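Putative polyketide synthase (Streptomyces coelicolor, PDB 1U0M) catalyses the iterative condensation of five malonyl-CoA units into a pentaketide and its cyclisation to 1,3,6,8-tetrahydroxynaphthalene, a precursor of melanin and naphthoquinones. Local coordinates at residues A99-T104 / R206-T211; T104-I109 / M130-T135; P89-R94 / I200-V205; A152-H157 / E348-C353. One frame throughout, in Å; residues are numbered along the deposited sequence.

Contact 1 of 4, residues A99-T104 / R206-T211; sequences AELLAT and RGRGGT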
loop_
_atom_site.group_PDB
_atom_site.type_symbol
_atom_site.label_atom_id
_atom_site.label_comp_id
_atom_site.label_asym_id
_atom_site.label_seq_id
_atom_site.Cartn_x
_atom_site.Cartn_y
_atom_site.Cartn_z
ATOM N N ALA A 99 -5.776 -19.736 14.848
ATOM C CA ALA A 99 -4.326 -19.753 15.007
ATOM C C ALA A 99 -3.994 -19.773 16.496
ATOM O O ALA A 99 -2.849 -19.989 16.896
ATOM C CB ALA A 99 -3.713 -18.531 14.342
ATOM N N GLU A 100 -5.019 -19.553 17.312
ATOM C CA GLU A 100 -4.868 -19.538 18.758
ATOM C C GLU A 100 -3.931 -18.421 19.204
ATOM O O GLU A 100 -2.774 -18.653 19.559
ATOM C CB GLU A 100 -4.367 -20.902 19.244
ATOM C CG GLU A 100 -5.297 -22.045 18.840
ATOM C CD GLU A 100 -4.831 -23.402 19.324
ATOM O OE1 GLU A 100 -3.637 -23.723 19.139
ATOM O OE2 GLU A 100 -5.662 -24.154 19.876
ATOM N N LEU A 101 -4.460 -17.200 19.148
ATOM C CA LEU A 101 -3.759 -15.988 19.551
ATOM C C LEU A 101 -4.820 -14.983 19.926
ATOM O O LEU A 101 -5.995 -15.147 19.603
ATOM C CB LEU A 101 -2.949 -15.375 18.406
ATOM C CG LEU A 101 -1.710 -16.032 17.813
ATOM C CD1 LEU A 101 -0.780 -16.425 18.934
ATOM C CD2 LEU A 101 -2.109 -17.222 16.977
ATOM N N LEU A 102 -4.390 -13.935 20.608
ATOM C CA LEU A 102 -5.277 -12.855 20.995
ATOM C C LEU A 102 -4.836 -11.682 20.121
ATOM O O LEU A 102 -3.777 -11.740 19.484
ATOM C CB LEU A 102 -5.087 -12.523 22.475
ATOM C CG LEU A 102 -3.626 -12.633 22.918
ATOM C CD1 LEU A 102 -3.247 -11.462 23.797
ATOM C CD2 LEU A 102 -3.417 -13.959 23.636
ATOM N N ALA A 103 -5.645 -10.632 20.077
ATOM C CA ALA A 103 -5.307 -9.466 19.279
ATOM C C ALA A 103 -3.858 -9.072 19.539
ATOM O O ALA A 103 -3.125 -8.682 18.626
ATOM C CB ALA A 103 -6.232 -8.312 19.647
ATOM N N THR A 104 -3.447 -9.223 20.793
ATOM C CA THR A 104 -2.114 -8.842 21.225
ATOM C C THR A 104 -0.927 -9.728 20.858
ATOM O O THR A 104 0.196 -9.448 21.264
ATOM C CB THR A 104 -2.094 -8.631 22.742
ATOM O OG1 THR A 104 -3.320 -8.009 23.148
ATOM C CG2 THR A 104 -0.932 -7.732 23.130
ATOM N N ARG A 206 1.541 -17.522 12.156
ATOM C CA ARG A 206 2.391 -17.605 13.332
ATOM C C ARG A 206 3.672 -18.338 12.960
ATOM O O ARG A 206 3.633 -19.439 12.415
ATOM C CB ARG A 206 1.657 -18.335 14.460
ATOM C CG ARG A 206 1.321 -19.784 14.153
ATOM C CD ARG A 206 0.260 -20.339 15.102
ATOM N NE ARG A 206 0.711 -21.532 15.819
ATOM C CZ ARG A 206 -0.103 -22.457 16.326
ATOM N NH1 ARG A 206 -1.419 -22.339 16.197
ATOM N NH2 ARG A 206 0.400 -23.508 16.959
ATOM N N GLY A 207 4.805 -17.699 13.230
ATOM C CA GLY A 207 6.087 -18.306 12.929
ATOM C C GLY A 207 6.465 -19.228 14.066
ATOM O O GLY A 207 7.233 -20.172 13.892
ATOM N N ARG A 208 5.901 -18.945 15.237
ATOM C CA ARG A 208 6.147 -19.721 16.446
ATOM C C ARG A 208 6.026 -21.216 16.174
ATOM O O ARG A 208 6.831 -22.014 16.659
ATOM C CB ARG A 208 5.149 -19.310 17.537
ATOM C CG ARG A 208 4.018 -20.306 17.790
ATOM C CD ARG A 208 2.656 -19.651 17.675
ATOM N NE ARG A 208 1.615 -20.436 18.332
ATOM C CZ ARG A 208 0.323 -20.119 18.319
ATOM N NH1 ARG A 208 -0.082 -19.038 17.675
ATOM N NH2 ARG A 208 -0.563 -20.873 18.958
ATOM N N GLY A 209 5.019 -21.585 15.394
ATOM C CA GLY A 209 4.798 -22.981 15.076
ATOM C C GLY A 209 3.313 -23.257 15.022
ATOM O O GLY A 209 2.710 -23.674 16.010
ATOM N N GLY A 210 2.718 -23.017 13.862
ATOM C CA GLY A 210 1.297 -23.238 13.721
ATOM C C GLY A 210 0.924 -24.528 13.037
ATOM O O GLY A 210 1.735 -25.445 12.897
ATOM N N THR A 211 -0.331 -24.588 12.614
ATOM C CA THR A 211 -0.863 -25.748 11.925
ATOM C C THR A 211 -1.531 -25.306 10.624
ATOM O O THR A 211 -2.553 -24.623 10.628
ATOM C CB THR A 211 -1.872 -26.494 12.815
ATOM O OG1 THR A 211 -2.580 -27.460 12.028
ATOM C CG2 THR A 211 -2.849 -25.508 13.464
#

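Contact 2 of 4, residues T104-I109 / M130-T135; sequences TDIDVI and MGFDST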
loop_
_atom_site.group_PDB
_atom_site.type_symbol
_atom_site.label_atom_id
_atom_site.label_comp_id
_atom_site.label_asym_id
_atom_site.label_seq_id
_atom_site.Cartn_x
_atom_site.Cartn_y
_atom_site.Cartn_z
ATOM N N THR A 104 -3.447 -9.223 20.793
ATOM C CA THR A 104 -2.114 -8.842 21.225
ATOM C C THR A 104 -0.927 -9.728 20.858
ATOM O O THR A 104 0.196 -9.448 21.264
ATOM C CB THR A 104 -2.094 -8.631 22.742
ATOM O OG1 THR A 104 -3.320 -8.009 23.148
ATOM C CG2 THR A 104 -0.932 -7.732 23.130
ATOM N N ASP A 105 -1.139 -10.789 20.098
ATOM C CA ASP A 105 -0.001 -11.625 19.743
ATOM C C ASP A 105 0.489 -11.345 18.330
ATOM O O ASP A 105 1.433 -11.976 17.848
ATOM C CB ASP A 105 -0.359 -13.104 19.905
ATOM C CG ASP A 105 -0.129 -13.601 21.321
ATOM O OD1 ASP A 105 0.944 -14.192 21.574
ATOM O OD2 ASP A 105 -1.010 -13.387 22.181
ATOM N N ILE A 106 -0.152 -10.379 17.678
ATOM C CA ILE A 106 0.193 -10.001 16.313
ATOM C C ILE A 106 1.125 -8.794 16.317
ATOM O O ILE A 106 0.832 -7.774 16.940
ATOM C CB ILE A 106 -1.083 -9.655 15.507
ATOM C CG1 ILE A 106 -2.101 -10.797 15.625
ATOM C CG2 ILE A 106 -0.723 -9.387 14.045
ATOM C CD1 ILE A 106 -1.640 -12.114 15.026
ATOM N N ASP A 107 2.247 -8.910 15.617
ATOM C CA ASP A 107 3.212 -7.821 15.557
ATOM C C ASP A 107 2.997 -6.929 14.339
ATOM O O ASP A 107 3.416 -5.776 14.330
ATOM C CB ASP A 107 4.645 -8.367 15.519
ATOM C CG ASP A 107 4.964 -9.277 16.696
ATOM O OD1 ASP A 107 4.654 -10.486 16.616
ATOM O OD2 ASP A 107 5.523 -8.783 17.703
ATOM N N VAL A 108 2.345 -7.462 13.313
ATOM C CA VAL A 108 2.118 -6.699 12.098
ATOM C C VAL A 108 0.805 -7.048 11.414
ATOM O O VAL A 108 0.480 -8.224 11.238
ATOM C CB VAL A 108 3.260 -6.940 11.087
ATOM C CG1 VAL A 108 3.343 -8.418 10.757
ATOM C CG2 VAL A 108 3.026 -6.138 9.813
ATOM N N ILE A 109 0.044 -6.022 11.045
ATOM C CA ILE A 109 -1.209 -6.224 10.330
ATOM C C ILE A 109 -0.939 -5.920 8.862
ATOM O O ILE A 109 -0.242 -4.962 8.531
ATOM C CB ILE A 109 -2.327 -5.287 10.810
ATOM C CG1 ILE A 109 -2.712 -5.620 12.251
ATOM C CG2 ILE A 109 -3.532 -5.429 9.893
ATOM C CD1 ILE A 109 -3.930 -4.867 12.757
ATOM N N MET A 130 -10.163 -3.295 18.012
ATOM C CA MET A 130 -9.882 -4.695 18.296
ATOM C C MET A 130 -8.950 -4.858 19.487
ATOM O O MET A 130 -8.618 -5.976 19.880
ATOM C CB MET A 130 -9.263 -5.362 17.075
ATOM C CG MET A 130 -9.895 -6.678 16.711
ATOM S SD MET A 130 -10.735 -6.524 15.159
ATOM C CE MET A 130 -12.300 -5.983 15.696
ATOM N N GLY A 131 -8.518 -3.739 20.052
ATOM C CA GLY A 131 -7.627 -3.801 21.190
ATOM C C GLY A 131 -6.267 -4.374 20.850
ATOM O O GLY A 131 -5.628 -4.993 21.691
ATOM N N PHE A 132 -5.816 -4.180 19.617
ATOM C CA PHE A 132 -4.508 -4.681 19.218
ATOM C C PHE A 132 -3.384 -3.949 19.955
ATOM O O PHE A 132 -3.611 -2.958 20.652
ATOM C CB PHE A 132 -4.312 -4.508 17.711
ATOM C CG PHE A 132 -4.854 -5.638 16.892
ATOM C CD1 PHE A 132 -4.074 -6.758 16.619
ATOM C CD2 PHE A 132 -6.148 -5.588 16.393
ATOM C CE1 PHE A 132 -4.574 -7.807 15.861
ATOM C CE2 PHE A 132 -6.658 -6.631 15.635
ATOM C CZ PHE A 132 -5.868 -7.744 15.368
ATOM N N ASP A 133 -2.170 -4.455 19.780
ATOM C CA ASP A 133 -0.977 -3.878 20.384
ATOM C C ASP A 133 -0.821 -2.450 19.858
ATOM O O ASP A 133 -0.807 -2.233 18.644
ATOM C CB ASP A 133 0.262 -4.687 19.977
ATOM C CG ASP A 133 -0.054 -6.151 19.654
ATOM O OD1 ASP A 133 -1.051 -6.419 18.940
ATOM O OD2 ASP A 133 0.716 -7.033 20.103
ATOM N N SER A 134 -0.688 -1.482 20.760
ATOM C CA SER A 134 -0.524 -0.087 20.355
ATOM C C SER A 134 0.790 0.088 19.580
ATOM O O SER A 134 1.140 1.193 19.169
ATOM C CB SER A 134 -0.535 0.812 21.593
ATOM O OG SER A 134 -0.869 2.145 21.260
ATOM N N THR A 135 1.491 -1.025 19.367
ATOM C CA THR A 135 2.771 -1.045 18.664
ATOM C C THR A 135 2.726 -1.846 17.372
ATOM O O THR A 135 3.724 -1.931 16.659
ATOM C CB THR A 135 3.884 -1.657 19.553
ATOM O OG1 THR A 135 3.484 -2.961 20.000
ATOM C CG2 THR A 135 4.134 -0.784 20.755
#

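Contact 3 of 4, residues P89-R94 / I200-V205; sequences PAVIQR and IAAAVV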
loop_
_atom_site.group_PDB
_atom_site.type_symbol
_atom_site.label_atom_id
_atom_site.label_comp_id
_atom_site.label_asym_id
_atom_site.label_seq_id
_atom_site.Cartn_x
_atom_site.Cartn_y
_atom_site.Cartn_z
ATOM N N PRO A 89 -14.158 -7.020 11.647
ATOM C CA PRO A 89 -13.931 -7.498 13.020
ATOM C C PRO A 89 -14.215 -8.987 13.288
ATOM O O PRO A 89 -13.330 -9.733 13.731
ATOM C CB PRO A 89 -14.827 -6.583 13.840
ATOM C CG PRO A 89 -14.672 -5.284 13.120
ATOM C CD PRO A 89 -14.808 -5.696 11.667
ATOM N N ALA A 90 -15.442 -9.415 13.020
ATOM C CA ALA A 90 -15.821 -10.807 13.239
ATOM C C ALA A 90 -14.858 -11.771 12.572
ATOM O O ALA A 90 -14.383 -12.722 13.196
ATOM C CB ALA A 90 -17.217 -11.050 12.721
ATOM N N VAL A 91 -14.563 -11.525 11.302
ATOM C CA VAL A 91 -13.677 -12.411 10.565
ATOM C C VAL A 91 -12.284 -12.489 11.161
ATOM O O VAL A 91 -11.714 -13.574 11.261
ATOM C CB VAL A 91 -13.581 -11.995 9.085
ATOM C CG1 VAL A 91 -12.705 -12.982 8.323
ATOM C CG2 VAL A 91 -14.978 -11.947 8.478
ATOM N N ILE A 92 -11.729 -11.346 11.546
ATOM C CA ILE A 92 -10.399 -11.329 12.144
ATOM C C ILE A 92 -10.421 -12.230 13.376
ATOM O O ILE A 92 -9.519 -13.041 13.586
ATOM C CB ILE A 92 -9.985 -9.892 12.549
ATOM C CG1 ILE A 92 -9.568 -9.106 11.301
ATOM C CG2 ILE A 92 -8.853 -9.936 13.558
ATOM C CD1 ILE A 92 -9.247 -7.651 11.558
ATOM N N GLN A 93 -11.472 -12.089 14.176
ATOM C CA GLN A 93 -11.636 -12.887 15.385
ATOM C C GLN A 93 -11.422 -14.375 15.108
ATOM O O GLN A 93 -10.448 -14.978 15.566
ATOM C CB GLN A 93 -13.035 -12.689 15.954
ATOM C CG GLN A 93 -13.228 -13.381 17.271
ATOM C CD GLN A 93 -12.361 -12.773 18.354
ATOM O OE1 GLN A 93 -12.629 -11.665 18.830
ATOM N NE2 GLN A 93 -11.303 -13.486 18.740
ATOM N N ARG A 94 -12.352 -14.958 14.359
ATOM C CA ARG A 94 -12.302 -16.367 14.009
ATOM C C ARG A 94 -10.949 -16.794 13.467
ATOM O O ARG A 94 -10.619 -17.977 13.489
ATOM C CB ARG A 94 -13.387 -16.674 12.980
ATOM C CG ARG A 94 -14.790 -16.637 13.557
ATOM C CD ARG A 94 -15.760 -16.054 12.569
ATOM N NE ARG A 94 -15.514 -16.566 11.228
ATOM C CZ ARG A 94 -16.138 -16.124 10.147
ATOM N NH1 ARG A 94 -17.045 -15.162 10.259
ATOM N NH2 ARG A 94 -15.848 -16.636 8.961
ATOM N N ILE A 200 -14.535 -11.169 2.358
ATOM C CA ILE A 200 -13.547 -10.754 3.347
ATOM C C ILE A 200 -12.791 -11.962 3.916
ATOM O O ILE A 200 -13.394 -12.941 4.341
ATOM C CB ILE A 200 -14.218 -10.002 4.513
ATOM C CG1 ILE A 200 -14.963 -8.781 3.978
ATOM C CG2 ILE A 200 -13.159 -9.581 5.541
ATOM C CD1 ILE A 200 -15.832 -8.095 4.990
ATOM N N ALA A 201 -11.469 -11.882 3.923
ATOM C CA ALA A 201 -10.652 -12.967 4.448
ATOM C C ALA A 201 -9.616 -12.446 5.430
ATOM O O ALA A 201 -9.082 -11.345 5.261
ATOM C CB ALA A 201 -9.966 -13.698 3.308
ATOM N N ALA A 202 -9.337 -13.255 6.450
ATOM C CA ALA A 202 -8.366 -12.928 7.494
ATOM C C ALA A 202 -7.671 -14.215 7.912
ATOM O O ALA A 202 -8.325 -15.197 8.265
ATOM C CB ALA A 202 -9.071 -12.301 8.694
ATOM N N ALA A 203 -6.346 -14.212 7.866
ATOM C CA ALA A 203 -5.581 -15.392 8.230
ATOM C C ALA A 203 -4.347 -15.002 9.011
ATOM O O ALA A 203 -3.720 -13.981 8.737
ATOM C CB ALA A 203 -5.184 -16.159 6.983
ATOM N N VAL A 204 -3.997 -15.823 9.990
ATOM C CA VAL A 204 -2.832 -15.541 10.799
ATOM C C VAL A 204 -1.673 -16.394 10.328
ATOM O O VAL A 204 -1.866 -17.498 9.822
ATOM C CB VAL A 204 -3.101 -15.840 12.272
ATOM C CG1 VAL A 204 -1.939 -15.340 13.116
ATOM C CG2 VAL A 204 -4.403 -15.188 12.698
ATOM N N VAL A 205 -0.467 -15.863 10.468
ATOM C CA VAL A 205 0.724 -16.598 10.087
ATOM C C VAL A 205 1.684 -16.550 11.262
ATOM O O VAL A 205 2.514 -15.647 11.371
ATOM C CB VAL A 205 1.399 -16.000 8.843
ATOM C CG1 VAL A 205 0.545 -16.271 7.614
ATOM C CG2 VAL A 205 1.601 -14.513 9.031
#

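Contact 4 of 4, residues A152-H157 / E348-C353; sequences AINRAH and EMSLGC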
loop_
_atom_site.group_PDB
_atom_site.type_symbol
_atom_site.label_atom_id
_atom_site.label_comp_id
_atom_site.label_asym_id
_atom_site.label_seq_id
_atom_site.Cartn_x
_atom_site.Cartn_y
_atom_site.Cartn_z
ATOM N N ALA A 152 0.383 -10.541 0.359
ATOM C CA ALA A 152 0.238 -10.388 1.800
ATOM C C ALA A 152 0.953 -11.553 2.474
ATOM O O ALA A 152 1.695 -11.375 3.442
ATOM C CB ALA A 152 -1.230 -10.378 2.181
ATOM N N ILE A 153 0.719 -12.749 1.944
ATOM C CA ILE A 153 1.341 -13.954 2.463
ATOM C C ILE A 153 2.844 -13.768 2.423
ATOM O O ILE A 153 3.510 -13.816 3.452
ATOM C CB ILE A 153 0.962 -15.174 1.612
ATOM C CG1 ILE A 153 -0.517 -15.513 1.833
ATOM C CG2 ILE A 153 1.862 -16.352 1.960
ATOM C CD1 ILE A 153 -1.097 -16.471 0.802
ATOM N N ASN A 154 3.372 -13.540 1.227
ATOM C CA ASN A 154 4.802 -13.345 1.055
ATOM C C ASN A 154 5.371 -12.291 1.989
ATOM O O ASN A 154 6.558 -12.318 2.297
ATOM C CB ASN A 154 5.116 -12.974 -0.395
ATOM C CG ASN A 154 4.824 -14.102 -1.345
ATOM O OD1 ASN A 154 4.453 -15.194 -0.920
ATOM N ND2 ASN A 154 4.994 -13.856 -2.636
ATOM N N ARG A 155 4.538 -11.364 2.447
ATOM C CA ARG A 155 5.029 -10.328 3.351
ATOM C C ARG A 155 5.023 -10.819 4.783
ATOM O O ARG A 155 6.020 -10.691 5.491
ATOM C CB ARG A 155 4.193 -9.040 3.256
ATOM C CG ARG A 155 4.411 -8.217 1.997
ATOM C CD ARG A 155 5.838 -8.316 1.486
ATOM N NE ARG A 155 5.897 -9.091 0.246
ATOM C CZ ARG A 155 6.988 -9.694 -0.210
ATOM N NH1 ARG A 155 8.125 -9.621 0.470
ATOM N NH2 ARG A 155 6.943 -10.374 -1.347
ATOM N N ALA A 156 3.895 -11.369 5.213
ATOM C CA ALA A 156 3.781 -11.885 6.569
ATOM C C ALA A 156 4.914 -12.885 6.782
ATOM O O ALA A 156 5.447 -13.026 7.879
ATOM C CB ALA A 156 2.442 -12.563 6.748
ATOM N N HIS A 157 5.269 -13.563 5.699
ATOM C CA HIS A 157 6.328 -14.556 5.679
ATOM C C HIS A 157 7.667 -13.851 5.905
ATOM O O HIS A 157 8.324 -14.049 6.932
ATOM C CB HIS A 157 6.296 -15.255 4.316
ATOM C CG HIS A 157 7.297 -16.355 4.158
ATOM N ND1 HIS A 157 8.636 -16.187 4.432
ATOM C CD2 HIS A 157 7.168 -17.613 3.674
ATOM C CE1 HIS A 157 9.290 -17.291 4.118
ATOM N NE2 HIS A 157 8.422 -18.172 3.654
ATOM N N GLU A 348 2.536 -13.382 -7.152
ATOM C CA GLU A 348 3.123 -13.620 -5.849
ATOM C C GLU A 348 2.999 -15.116 -5.586
ATOM O O GLU A 348 1.939 -15.614 -5.214
ATOM C CB GLU A 348 2.402 -12.812 -4.767
ATOM C CG GLU A 348 2.621 -11.299 -4.862
ATOM C CD GLU A 348 4.065 -10.882 -4.604
ATOM O OE1 GLU A 348 4.950 -11.287 -5.380
ATOM O OE2 GLU A 348 4.319 -10.149 -3.623
ATOM N N MET A 349 4.101 -15.824 -5.806
ATOM C CA MET A 349 4.166 -17.270 -5.630
ATOM C C MET A 349 4.734 -17.625 -4.262
ATOM O O MET A 349 5.545 -16.890 -3.710
ATOM C CB MET A 349 5.035 -17.867 -6.739
ATOM C CG MET A 349 4.539 -17.511 -8.121
ATOM S SD MET A 349 5.791 -17.561 -9.418
ATOM C CE MET A 349 6.581 -15.950 -9.194
ATOM N N SER A 350 4.302 -18.757 -3.721
ATOM C CA SER A 350 4.759 -19.211 -2.414
ATOM C C SER A 350 4.780 -20.746 -2.332
ATOM O O SER A 350 3.763 -21.398 -2.570
ATOM C CB SER A 350 3.841 -18.641 -1.330
ATOM O OG SER A 350 4.223 -19.085 -0.044
ATOM N N LEU A 351 5.941 -21.316 -2.009
ATOM C CA LEU A 351 6.088 -22.767 -1.883
ATOM C C LEU A 351 6.119 -23.147 -0.399
ATOM O O LEU A 351 6.795 -22.498 0.393
ATOM C CB LEU A 351 7.378 -23.234 -2.580
ATOM C CG LEU A 351 7.473 -23.094 -4.108
ATOM C CD1 LEU A 351 8.849 -23.552 -4.602
ATOM C CD2 LEU A 351 6.372 -23.912 -4.763
ATOM N N GLY A 352 5.377 -24.191 -0.029
ATOM C CA GLY A 352 5.333 -24.623 1.361
ATOM C C GLY A 352 4.737 -26.009 1.595
ATOM O O GLY A 352 3.898 -26.469 0.823
ATOM N N CYS A 353 5.167 -26.663 2.676
ATOM C CA CYS A 353 4.709 -28.008 3.059
ATOM C C CYS A 353 3.594 -27.940 4.077
ATOM O O CYS A 353 3.548 -27.020 4.867
ATOM C CB CYS A 353 5.838 -28.801 3.720
ATOM S SG CYS A 353 7.072 -29.487 2.622
#

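Contact 1 of 4, residues A99-T104 / R206-T211
Glu100, with positive phi, closes helix 73-99 in a Schellman motif and brings the end of that helix up to Arg206 and Arg208. The two arginines come off the loop that follows strand 198-206, and their guanidinium groups lie one over the other. Their closeness in the model is doubtful. Arg208 NH2 makes a weak hydrogen bond to Glu100 O at 3.2 Å. Both side chains also turn toward Ala99 O, but those bonds are weak and that oxygen is less surely placed. Glu100 CG lies beside its own backbone N (chi1 -58°), and the extended chain carries OE1 to 3.9 Å from Arg206 NH1, a long salt bridge. Arg206 NH2 reaches forward to Gly209 O and ties the loop to the strand end. The positive charges of the two arginines would probably suit the dipole at this C-terminal helix end. A leucine in place of Arg206 would probably leave Glu100 without this ionic partner and Gly209 O without its guanidinium donor. The Arg206 backbone pairs with Thr11 of strand 11-18, its side chain touches Cys13 there, and Leu101, Arg206 and Arg208 all rest on Asn167 of strand 167-175.

Contact 2 of 4, residues T104-I109 / M130-T135
Phe132 meets Ile109 with a ring face and Ile106 with a ring edge. The methyl CD1 of Ile109 sits over the ring centre, 4.1 Å from the centroid of Phe132 and 1° off the ring normal, a CH-pi contact. Ile109 reaches it because its chain runs out straight beyond CG1 (chi2 -173°). The second isoleucine approaches near the plane of the ring: Ile106 CG1 is 3.9 Å from Phe132 CE1. The two aliphatic chains thus fix the ring from directions about a right angle apart. Asp133 follows and points toward segment 104-109, at the backbone that leads into strand 108-112. Its OD2 lies 2.7 Å from Thr104 O, and its OD1 lies 3.1 Å from Ile106 O. Thr104 CG2 comes alongside the same carboxylate, 3.5 Å from Asp133 OD2. Two carbonyl oxygens and, farther off, the carboxylate of Asp107 lie near, which would probably favour a raised pKa for Asp133. The segment 130-135 makes this turn after Gly131, whose positive phi ends helix 122-129. Past Asp133 the loop reaches the dimer interface, where Ser134 packs on Tyr221 of the second subunit. Phe132 also packs on Ile92 of helix 73-99 and on Leu169 of strand 167-175, while Ile106 touches Leu96 and Leu169. Strand 108-112 runs between strands 137-141 and 167-175 of the N-terminal half, and Ile109 pairs through its backbone with Arg137 and Ile139.

Contact 3 of 4, residues P89-R94 / I200-V205
Val91 has CG1 trans to its backbone N (chi1 -177°), and this sends its two methyls to different residues of strand 200-205. CG1 goes to Ala202, with Val91 CG1 at 3.7 Å from Ala202 CB. The other branch, CG2, lies 4.2 Å from Ile200 CG2, where the two side chains meet at a slant. Ile92 points away from the strand, yet its near parts still touch. With its CG1 beside the backbone N (chi1 -77°), Ile92 CG1 comes 4.2 Å from Ala202 CB, and Ile92 CA is closer, 3.8 Å from the same methyl. Ala202 CB therefore fits between the two helix residues. The axes of the two short segments come within 7.2 Å and run at 30° to each other, so the two head in much the same direction. This is the layering of a helix on a sheet, as in the thiolase fold. Val91 also packs on Ser16 and Ser18 of strand 11-18, and Ile92 on Leu169 and Val171 of strand 167-175, so helix 73-99 spans both neighbours of the strand. No hydrogen bond crosses the contact. The strand backbone bonds instead to its sheet partners, Ala202 to Ser16 and Ala201 to Ala172. The attachment is thus apolar and rests on shape, and the small side chain of Ala202 probably lets the helix backbone come this close.

Contact 4 of 4, residues A152-H157 / E348-C353
Glu348 opens the strand segment by facing helix 148-162. Its chain bends at chi2 (-66°), and OE2 comes to Arg155 NH2 at 3.5 Å, at the edge of the guanidinium. This is a salt bridge with a weak but fairly straight hydrogen bond (163°). Arg155 has a stronger partner in Asp158, which takes NH1. Glu348 CB also lies 3.5 Å from Asn154 ND2. Next comes Met349, whose side chain turns away and leaves its carbonyl to the helix. Asn154 ND2 donates to Met349 O at 3.3 Å, coming from above the carbonyl plane. At Ser350 the side chain faces the helix again. Its CB is 3.5 Å from Asn154 OD1, and its OG is 4.1 Å from Ile153 CG2. Asn154 thus lies across the strand from Glu348 to Ser350, in a buried setting. A leucine in place of Asn154 would probably leave Met349 O without this donor and disturb the fit against Glu348 and Ser350. Glu348 lies about 10 Å from Cys146, side chain to side chain; that cysteine is probably the catalytic residue, as in relatives. Helix 148-162 is sandwiched here, as expected of the middle layer of a thiolase fold: Ala152 and Ala156 pack on Ile110 and Ile170 of the N-terminal half, while strand 346-355, set between strands 212-222 and 337-342, belongs to the C-terminal half.

In the fold
Contacts 1, 2 and 3 form a cluster in the N-terminal half, with centres 12 to 13 Å apart. Helix 73-99 joins them: contact 3 uses its C-terminal half, contact 1 its very end, and contact 2 starts just after it, sharing Thr104 with contact 1. Contact 3 also supplies strand 198-206, which runs into the loop of contact 1. Contact 2 closes within a short part of the chain, whereas contacts 1, 3 and 4 interleave along it. Contact 4 lies 16 to 21 Å from the others, between centres, yet Val205 touches Ala156. It alone bridges the two halves, so helix 148-162, between the layers of the thiolase fold, links the N-terminal cluster to the C-terminal strands.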